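Local coordinates for protein 2-hydroxyethylphosphonate dioxygenase (Streptomyces viridochromogenes, PDB 4YAR) that uses non-heme iron and dioxygen to convert 2-hydroxyethylphosphonate to hydroxymethylphosphonate and formate, a step in the biosynthesis of the herbicidal antibiotic phosphinothricin tripeptide, at residues A[357-368]-A[394-405]. The protein carries 1 engineered substitution. Sequence-based numbering, arbitrary orientation.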
ATOM      1  N   HIS A 357       4.090  -8.831  -3.962  1.00 15.11           N
ATOM      2  CA  HIS A 357       5.434  -9.237  -3.720  1.00 14.85           C
ATOM      3  C   HIS A 357       5.427 -10.643  -3.202  1.00 15.65           C
ATOM      4  O   HIS A 357       4.571 -10.973  -2.273  1.00 15.07           O
ATOM      5  CB  HIS A 357       6.125  -8.327  -2.660  1.00 15.91           C
ATOM      6  CG  HIS A 357       6.241  -6.895  -3.047  1.00 15.06           C
ATOM      7  ND1 HIS A 357       7.424  -6.354  -3.507  1.00 17.70           N
ATOM      8  CD2 HIS A 357       5.372  -5.877  -2.994  1.00 16.01           C
ATOM      9  CE1 HIS A 357       7.276  -5.064  -3.670  1.00 15.21           C
ATOM     10  NE2 HIS A 357       6.042  -4.759  -3.411  1.00 17.35           N
ATOM     11  N   TYR A 358       6.185 -11.532  -3.856  1.00 14.05           N
ATOM     12  CA  TYR A 358       6.156 -12.916  -3.470  1.00 14.47           C
ATOM     13  C   TYR A 358       7.518 -13.374  -2.959  1.00 15.29           C
ATOM     14  O   TYR A 358       8.547 -12.991  -3.538  1.00 16.16           O
ATOM     15  CB  TYR A 358       5.853 -13.849  -4.683  1.00 14.77           C
ATOM     16  CG  TYR A 358       4.450 -13.821  -5.241  1.00 14.98           C
ATOM     17  CD1 TYR A 358       3.421 -14.519  -4.647  1.00 14.64           C
ATOM     18  CD2 TYR A 358       4.161 -13.072  -6.353  1.00 14.70           C
ATOM     19  CE1 TYR A 358       2.175 -14.535  -5.183  1.00 15.07           C
ATOM     20  CE2 TYR A 358       2.910 -13.056  -6.904  1.00 16.68           C
ATOM     21  CZ  TYR A 358       1.895 -13.795  -6.314  1.00 16.79           C
ATOM     22  OH  TYR A 358       0.621 -13.797  -6.834  1.00 18.67           O
ATOM     23  N   VAL A 359       7.525 -14.238  -1.962  1.00 15.22           N
ATOM     24  CA  VAL A 359       8.760 -14.961  -1.540  1.00 15.63           C
ATOM     25  C   VAL A 359       8.546 -16.432  -1.349  1.00 14.32           C
ATOM     26  O   VAL A 359       7.552 -16.895  -0.677  1.00 15.74           O
ATOM     27  CB  VAL A 359       9.443 -14.321  -0.314  1.00 17.71           C
ATOM     28  CG1 VAL A 359       8.539 -14.363   0.897  1.00 18.49           C
ATOM     29  CG2 VAL A 359      10.808 -15.002  -0.024  1.00 17.97           C
ATOM     30  N   VAL A 360       9.415 -17.205  -1.981  1.00 16.17           N
ATOM     31  CA  VAL A 360       9.324 -18.656  -1.960  1.00 18.41           C
ATOM     32  C   VAL A 360       9.916 -19.161  -0.634  1.00 16.75           C
ATOM     33  O   VAL A 360      11.004 -18.763  -0.252  1.00 18.47           O
ATOM     34  CB  VAL A 360      10.125 -19.317  -3.115  1.00 18.83           C
ATOM     35  CG1 VAL A 360      10.021 -20.805  -3.018  1.00 20.83           C
ATOM     36  CG2 VAL A 360       9.653 -18.872  -4.467  1.00 21.31           C
ATOM     37  N   THR A 361       9.187 -20.017   0.040  1.00 17.74           N
ATOM     38  CA  THR A 361       9.629 -20.625   1.296  1.00 20.20           C
ATOM     39  C   THR A 361       9.882 -22.114   1.210  1.00 18.91           C
ATOM     40  O   THR A 361      10.630 -22.633   2.042  1.00 21.82           O
ATOM     41  CB  THR A 361       8.687 -20.398   2.430  1.00 20.54           C
ATOM     42  OG1 THR A 361       7.420 -20.971   2.139  1.00 24.98           O
ATOM     43  CG2 THR A 361       8.508 -18.881   2.708  1.00 23.71           C
ATOM     44  N   GLU A 362       9.445 -22.751   0.154  1.00 20.08           N
ATOM     45  CA  GLU A 362       9.717 -24.167  -0.072  1.00 20.67           C
ATOM     46  C   GLU A 362       9.560 -24.509  -1.522  1.00 22.01           C
ATOM     47  O   GLU A 362       8.587 -24.122  -2.163  1.00 21.53           O
ATOM     48  CB  GLU A 362       8.757 -25.030   0.702  1.00 22.97           C
ATOM     49  CG  GLU A 362       9.257 -26.445   0.939  1.00 26.63           C
ATOM     50  CD  GLU A 362       8.133 -27.292   1.482  1.00 32.98           C
ATOM     51  OE1 GLU A 362       7.906 -27.222   2.715  1.00 39.18           O
ATOM     52  OE2 GLU A 362       7.466 -27.972   0.676  1.00 34.89           O
ATOM     53  N   GLY A 363      10.495 -25.319  -2.034  1.00 23.97           N
ATOM     54  CA  GLY A 363      10.355 -25.882  -3.369  1.00 23.83           C
ATOM     55  C   GLY A 363      11.073 -25.082  -4.427  1.00 27.29           C
ATOM     56  O   GLY A 363      11.563 -23.925  -4.219  1.00 28.83           O
ATOM     57  N   ARG A 364      11.165 -25.667  -5.606  1.00 27.67           N
ATOM     58  CA  ARG A 364      11.716 -24.938  -6.766  1.00 27.12           C
ATOM     59  C   ARG A 364      10.450 -24.679  -7.566  1.00 28.25           C
ATOM     60  O   ARG A 364       9.888 -25.626  -8.168  1.00 23.44           O
ATOM     61  CB  ARG A 364      12.739 -25.744  -7.607  1.00 31.54           C
ATOM     62  CG  ARG A 364      13.226 -24.956  -8.817  1.00 39.63           C
ATOM     63  CD  ARG A 364      14.339 -25.586  -9.643  1.00 44.18           C
ATOM     64  NE  ARG A 364      15.615 -25.649  -8.949  1.00 53.04           N
ATOM     65  CZ  ARG A 364      16.233 -26.767  -8.555  1.00 52.37           C
ATOM     66  NH1 ARG A 364      15.699 -27.970  -8.772  1.00 48.05           N
ATOM     67  NH2 ARG A 364      17.417 -26.681  -7.953  1.00 53.15           N
ATOM     68  N   LEU A 365       9.977 -23.434  -7.486  1.00 24.59           N
ATOM     69  CA  LEU A 365       8.735 -22.980  -8.112  1.00 26.34           C
ATOM     70  C   LEU A 365       8.988 -22.177  -9.383  1.00 23.83           C
ATOM     71  O   LEU A 365      10.036 -21.501  -9.551  1.00 24.32           O
ATOM     72  CB  LEU A 365       7.884 -22.150  -7.134  1.00 27.14           C
ATOM     73  CG  LEU A 365       7.435 -22.798  -5.795  1.00 27.22           C
ATOM     74  CD1 LEU A 365       6.517 -21.875  -4.960  1.00 27.72           C
ATOM     75  CD2 LEU A 365       6.743 -24.127  -6.077  1.00 29.31           C
ATOM     76  N   THR A 366       8.008 -22.278 -10.278  1.00 22.82           N
ATOM     77  CA  THR A 366       8.035 -21.555 -11.502  1.00 22.79           C
ATOM     78  C   THR A 366       6.931 -20.497 -11.551  1.00 20.97           C
ATOM     79  O   THR A 366       5.776 -20.793 -11.332  1.00 21.07           O
ATOM     80  CB  THR A 366       8.001 -22.490 -12.741  1.00 26.94           C
ATOM     81  OG1 THR A 366       9.221 -23.232 -12.788  1.00 27.74           O
ATOM     82  CG2 THR A 366       7.919 -21.656 -13.978  1.00 26.59           C
ATOM     83  N   LEU A 367       7.353 -19.270 -11.739  1.00 19.25           N
ATOM     84  CA  LEU A 367       6.428 -18.132 -11.910  1.00 17.54           C
ATOM     85  C   LEU A 367       6.337 -17.871 -13.413  1.00 17.64           C
ATOM     86  O   LEU A 367       7.345 -17.593 -14.030  1.00 19.33           O
ATOM     87  CB  LEU A 367       6.883 -16.900 -11.151  1.00 18.47           C
ATOM     88  CG  LEU A 367       6.154 -15.553 -11.461  1.00 19.05           C
ATOM     89  CD1 LEU A 367       4.734 -15.548 -10.969  1.00 20.63           C
ATOM     90  CD2 LEU A 367       6.892 -14.406 -10.772  1.00 20.13           C
ATOM     91  N   GLU A 368       5.146 -17.930 -13.949  1.00 21.37           N
ATOM     92  CA  GLU A 368       4.877 -17.536 -15.346  1.00 21.20           C
ATOM     93  C   GLU A 368       4.093 -16.247 -15.440  1.00 19.78           C
ATOM     94  O   GLU A 368       3.206 -16.055 -14.611  1.00 21.07           O
ATOM     95  CB  GLU A 368       4.054 -18.602 -16.014  1.00 23.08           C
ATOM     96  CG  GLU A 368       4.754 -19.921 -16.007  1.00 25.24           C
ATOM     97  CD  GLU A 368       3.963 -20.924 -16.758  1.00 27.55           C
ATOM     98  OE1 GLU A 368       2.695 -20.703 -16.929  1.00 25.91           O
ATOM     99  OE2 GLU A 368       4.620 -21.946 -17.116  1.00 32.97           O
ATOM    100  N   HIS A 394      -0.540 -13.808 -14.188  1.00 17.27           N
ATOM    101  CA  HIS A 394       0.576 -14.719 -13.813  1.00 18.80           C
ATOM    102  C   HIS A 394       0.039 -15.947 -13.111  1.00 18.06           C
ATOM    103  O   HIS A 394      -1.165 -16.086 -12.778  1.00 18.50           O
ATOM    104  CB  HIS A 394       1.634 -13.965 -12.930  1.00 19.43           C
ATOM    105  CG  HIS A 394       1.107 -13.508 -11.603  1.00 17.78           C
ATOM    106  ND1 HIS A 394       0.237 -12.450 -11.453  1.00 17.67           N
ATOM    107  CD2 HIS A 394       1.326 -13.993 -10.356  1.00 16.23           C
ATOM    108  CE1 HIS A 394      -0.036 -12.276 -10.176  1.00 16.99           C
ATOM    109  NE2 HIS A 394       0.608 -13.210  -9.489  1.00 18.98           N
ATOM    110  N   ARG A 395       0.923 -16.922 -12.950  1.00 20.70           N
ATOM    111  CA  ARG A 395       0.563 -18.155 -12.291  1.00 22.44           C
ATOM    112  C   ARG A 395       1.862 -18.808 -11.782  1.00 20.74           C
ATOM    113  O   ARG A 395       2.948 -18.485 -12.217  1.00 19.56           O
ATOM    114  CB  ARG A 395      -0.164 -19.088 -13.271  1.00 25.29           C
ATOM    115  CG  ARG A 395       0.711 -19.437 -14.431  1.00 28.03           C
ATOM    116  CD  ARG A 395      -0.125 -20.030 -15.543  1.00 31.38           C
ATOM    117  NE  ARG A 395      -0.852 -18.983 -16.253  1.00 31.95           N
ATOM    118  CZ  ARG A 395      -0.331 -18.141 -17.129  1.00 32.67           C
ATOM    119  NH1 ARG A 395       0.915 -18.249 -17.489  1.00 34.44           N
ATOM    120  NH2 ARG A 395      -1.103 -17.196 -17.689  1.00 33.85           N
ATOM    121  N   TRP A 396       1.700 -19.665 -10.800  1.00 22.64           N
ATOM    122  CA  TRP A 396       2.814 -20.484 -10.237  1.00 21.68           C
ATOM    123  C   TRP A 396       2.579 -21.977 -10.593  1.00 23.66           C
ATOM    124  O   TRP A 396       1.433 -22.456 -10.481  1.00 23.48           O
ATOM    125  CB  TRP A 396       2.902 -20.344  -8.751  1.00 24.11           C
ATOM    126  CG  TRP A 396       3.325 -19.027  -8.238  1.00 19.84           C
ATOM    127  CD1 TRP A 396       2.501 -18.021  -7.876  1.00 24.31           C
ATOM    128  CD2 TRP A 396       4.668 -18.568  -7.978  1.00 22.54           C
ATOM    129  NE1 TRP A 396       3.248 -16.933  -7.437  1.00 23.78           N
ATOM    130  CE2 TRP A 396       4.575 -17.243  -7.491  1.00 22.63           C
ATOM    131  CE3 TRP A 396       5.942 -19.120  -8.134  1.00 20.47           C
ATOM    132  CZ2 TRP A 396       5.697 -16.499  -7.158  1.00 20.78           C
ATOM    133  CZ3 TRP A 396       7.038 -18.379  -7.825  1.00 21.67           C
ATOM    134  CH2 TRP A 396       6.922 -17.089  -7.293  1.00 21.66           C
ATOM    135  N   HIS A 397       3.661 -22.672 -10.965  1.00 24.95           N
ATOM    136  CA  HIS A 397       3.676 -24.159 -11.153  1.00 28.43           C
ATOM    137  C   HIS A 397       4.779 -24.739 -10.238  1.00 25.99           C
ATOM    138  O   HIS A 397       5.711 -24.031  -9.847  1.00 24.17           O
ATOM    139  CB  HIS A 397       4.023 -24.664 -12.615  1.00 31.47           C
ATOM    140  CG  HIS A 397       3.193 -24.067 -13.723  1.00 36.14           C
ATOM    141  ND1 HIS A 397       1.814 -23.931 -13.662  1.00 39.61           N
ATOM    142  CD2 HIS A 397       3.553 -23.612 -14.944  1.00 38.44           C
ATOM    143  CE1 HIS A 397       1.367 -23.368 -14.783  1.00 32.55           C
ATOM    144  NE2 HIS A 397       2.406 -23.172 -15.572  1.00 36.91           N
ATOM    145  N   GLY A 398       4.693 -26.050  -9.961  1.00 28.00           N
ATOM    146  CA  GLY A 398       5.651 -26.717  -9.054  1.00 26.33           C
ATOM    147  C   GLY A 398       5.000 -27.190  -7.777  1.00 24.79           C
ATOM    148  O   GLY A 398       3.782 -27.269  -7.686  1.00 26.77           O
ATOM    149  N   THR A 399       5.825 -27.634  -6.820  1.00 24.70           N
ATOM    150  CA  THR A 399       5.373 -28.144  -5.580  1.00 26.58           C
ATOM    151  C   THR A 399       6.190 -27.435  -4.514  1.00 25.01           C
ATOM    152  O   THR A 399       7.386 -27.600  -4.405  1.00 22.61           O
ATOM    153  CB  THR A 399       5.604 -29.676  -5.520  1.00 30.44           C
ATOM    154  OG1 THR A 399       4.735 -30.264  -6.494  1.00 32.95           O
ATOM    155  CG2 THR A 399       5.250 -30.246  -4.142  1.00 33.01           C
ATOM    156  N   GLY A 400       5.503 -26.613  -3.752  1.00 24.78           N
ATOM    157  CA  GLY A 400       6.183 -25.693  -2.893  1.00 23.62           C
ATOM    158  C   GLY A 400       5.214 -24.705  -2.300  1.00 20.25           C
ATOM    159  O   GLY A 400       3.979 -24.930  -2.248  1.00 20.63           O
ATOM    160  N   THR A 401       5.805 -23.699  -1.694  1.00 20.19           N
ATOM    161  CA  THR A 401       5.089 -22.718  -0.888  1.00 19.81           C
ATOM    162  C   THR A 401       5.659 -21.366  -1.193  1.00 19.02           C
ATOM    163  O   THR A 401       6.885 -21.159  -1.310  1.00 16.51           O
ATOM    164  CB  THR A 401       5.248 -22.970   0.639  1.00 24.15           C
ATOM    165  OG1 THR A 401       4.864 -24.290   0.926  1.00 24.70           O
ATOM    166  CG2 THR A 401       4.308 -22.027   1.477  1.00 28.44           C
ATOM    167  N   VAL A 402       4.750 -20.411  -1.264  1.00 17.89           N
ATOM    168  CA  VAL A 402       5.157 -19.067  -1.471  1.00 17.77           C
ATOM    169  C   VAL A 402       4.343 -18.150  -0.572  1.00 16.77           C
ATOM    170  O   VAL A 402       3.137 -18.391  -0.375  1.00 20.77           O
ATOM    171  CB  VAL A 402       5.054 -18.713  -2.974  1.00 18.37           C
ATOM    172  CG1 VAL A 402       3.606 -18.672  -3.446  1.00 19.84           C
ATOM    173  CG2 VAL A 402       5.683 -17.369  -3.268  1.00 21.47           C
ATOM    174  N   LEU A 403       4.965 -17.082  -0.093  1.00 16.07           N
ATOM    175  CA  LEU A 403       4.190 -16.045   0.649  1.00 16.86           C
ATOM    176  C   LEU A 403       3.828 -14.938  -0.341  1.00 17.31           C
ATOM    177  O   LEU A 403       4.651 -14.582  -1.182  1.00 16.82           O
ATOM    178  CB  LEU A 403       5.043 -15.484   1.783  1.00 18.95           C
ATOM    179  CG  LEU A 403       5.592 -16.418   2.873  1.00 22.74           C
ATOM    180  CD1 LEU A 403       6.100 -15.685   4.093  1.00 25.87           C
ATOM    181  CD2 LEU A 403       4.569 -17.430   3.249  1.00 21.01           C
ATOM    182  N   LYS A 404       2.559 -14.499  -0.288  1.00 15.33           N
ATOM    183  CA  LYS A 404       2.030 -13.502  -1.176  1.00 16.57           C
ATOM    184  C   LYS A 404       1.669 -12.268  -0.364  1.00 15.72           C
ATOM    185  O   LYS A 404       0.738 -12.290   0.483  1.00 19.92           O
ATOM    186  CB  LYS A 404       0.808 -13.999  -1.904  1.00 19.30           C
ATOM    187  CG  LYS A 404       0.084 -12.923  -2.683  1.00 19.66           C
ATOM    188  CD  LYS A 404      -0.958 -13.611  -3.534  1.00 21.93           C
ATOM    189  CE  LYS A 404      -1.715 -12.625  -4.403  1.00 26.99           C
ATOM    190  NZ  LYS A 404      -1.784 -13.206  -5.727  1.00 27.39           N
ATOM    191  N   PHE A 405       2.324 -11.183  -0.656  1.00 16.47           N
ATOM    192  CA  PHE A 405       2.031  -9.889   0.008  1.00 13.52           C
ATOM    193  C   PHE A 405       1.448  -8.961  -1.029  1.00 15.82           C
ATOM    194  O   PHE A 405       1.782  -9.010  -2.229  1.00 19.97           O
ATOM    195  CB  PHE A 405       3.282  -9.271   0.665  1.00 14.95           C
ATOM    196  CG  PHE A 405       3.922 -10.108   1.727  1.00 15.59           C
ATOM    197  CD1 PHE A 405       3.448 -10.064   3.049  1.00 16.48           C
ATOM    198  CD2 PHE A 405       4.931 -10.986   1.425  1.00 15.31           C
ATOM    199  CE1 PHE A 405       4.061 -10.810   4.061  1.00 16.24           C
ATOM    200  CE2 PHE A 405       5.554 -11.722   2.427  1.00 16.21           C
ATOM    201  CZ  PHE A 405       5.097 -11.657   3.737  1.00 15.49           C
TER
HETATM  202  O   HOH W   1       6.175 -25.222   3.134  1.00 31.97           O
HETATM  203  O   HOH W   2       8.413 -27.967  -7.735  1.00 29.18           O
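His394 NE2 and Tyr358 OH share a hydrogen bond of 2.7 Å, the hydroxyl lying in the plane of the imidazole at its edge; together with the bond from ND1 to Val392 O it holds the ring's rotation. Arg395 bends at chi3 (77°) so that NH1 meets Glu368 OE1 at 3.1 Å, a salt bridge on the anti side of the carboxylate, while NE and NH2 pair with Asp349 and Asp370. Trp396 inserts its indole between the two layers of strand: NE1 stands over one face of the Tyr358 ring, 3.5 Å from Tyr358 CE1, in an edge-to-face pair with planes at 75°. Leu367 CB makes a CH-pi contact with the six-membered ring, and Val402 CG2 lies over the opposite face, toward its rim. His397 exchanges two backbone hydrogen bonds with Thr366 before the chain turns at Gly398 and Thr399, where a water links Thr399 N to Arg364 O. Each segment crosses here from one sheet to the other of what is probably the C-terminal cupin barrel: 365-368 pairs antiparallel with 394-397 in one sheet, 357-362 with 400-405 in another. At Gly400 the backbone lies against Leu365, whose CD2 is 3.6 Å from Gly400 CA. Thr401 faces both Thr361 and Glu362 in a classic beta bulge; its O takes Thr361 N at 2.9 Å and Glu362 N only weakly, at 3.4 Å. Beyond it, Leu403 CB packs on Val359 CG1. Lys404, extended until it bends at chi4, runs alongside the Tyr358 ring and donates from NZ to Tyr358 OH at 2.7 Å, with Asp352 as its salt-bridge partner. Paired with His357 through two backbone bonds, Phe405 stacks on Tyr197.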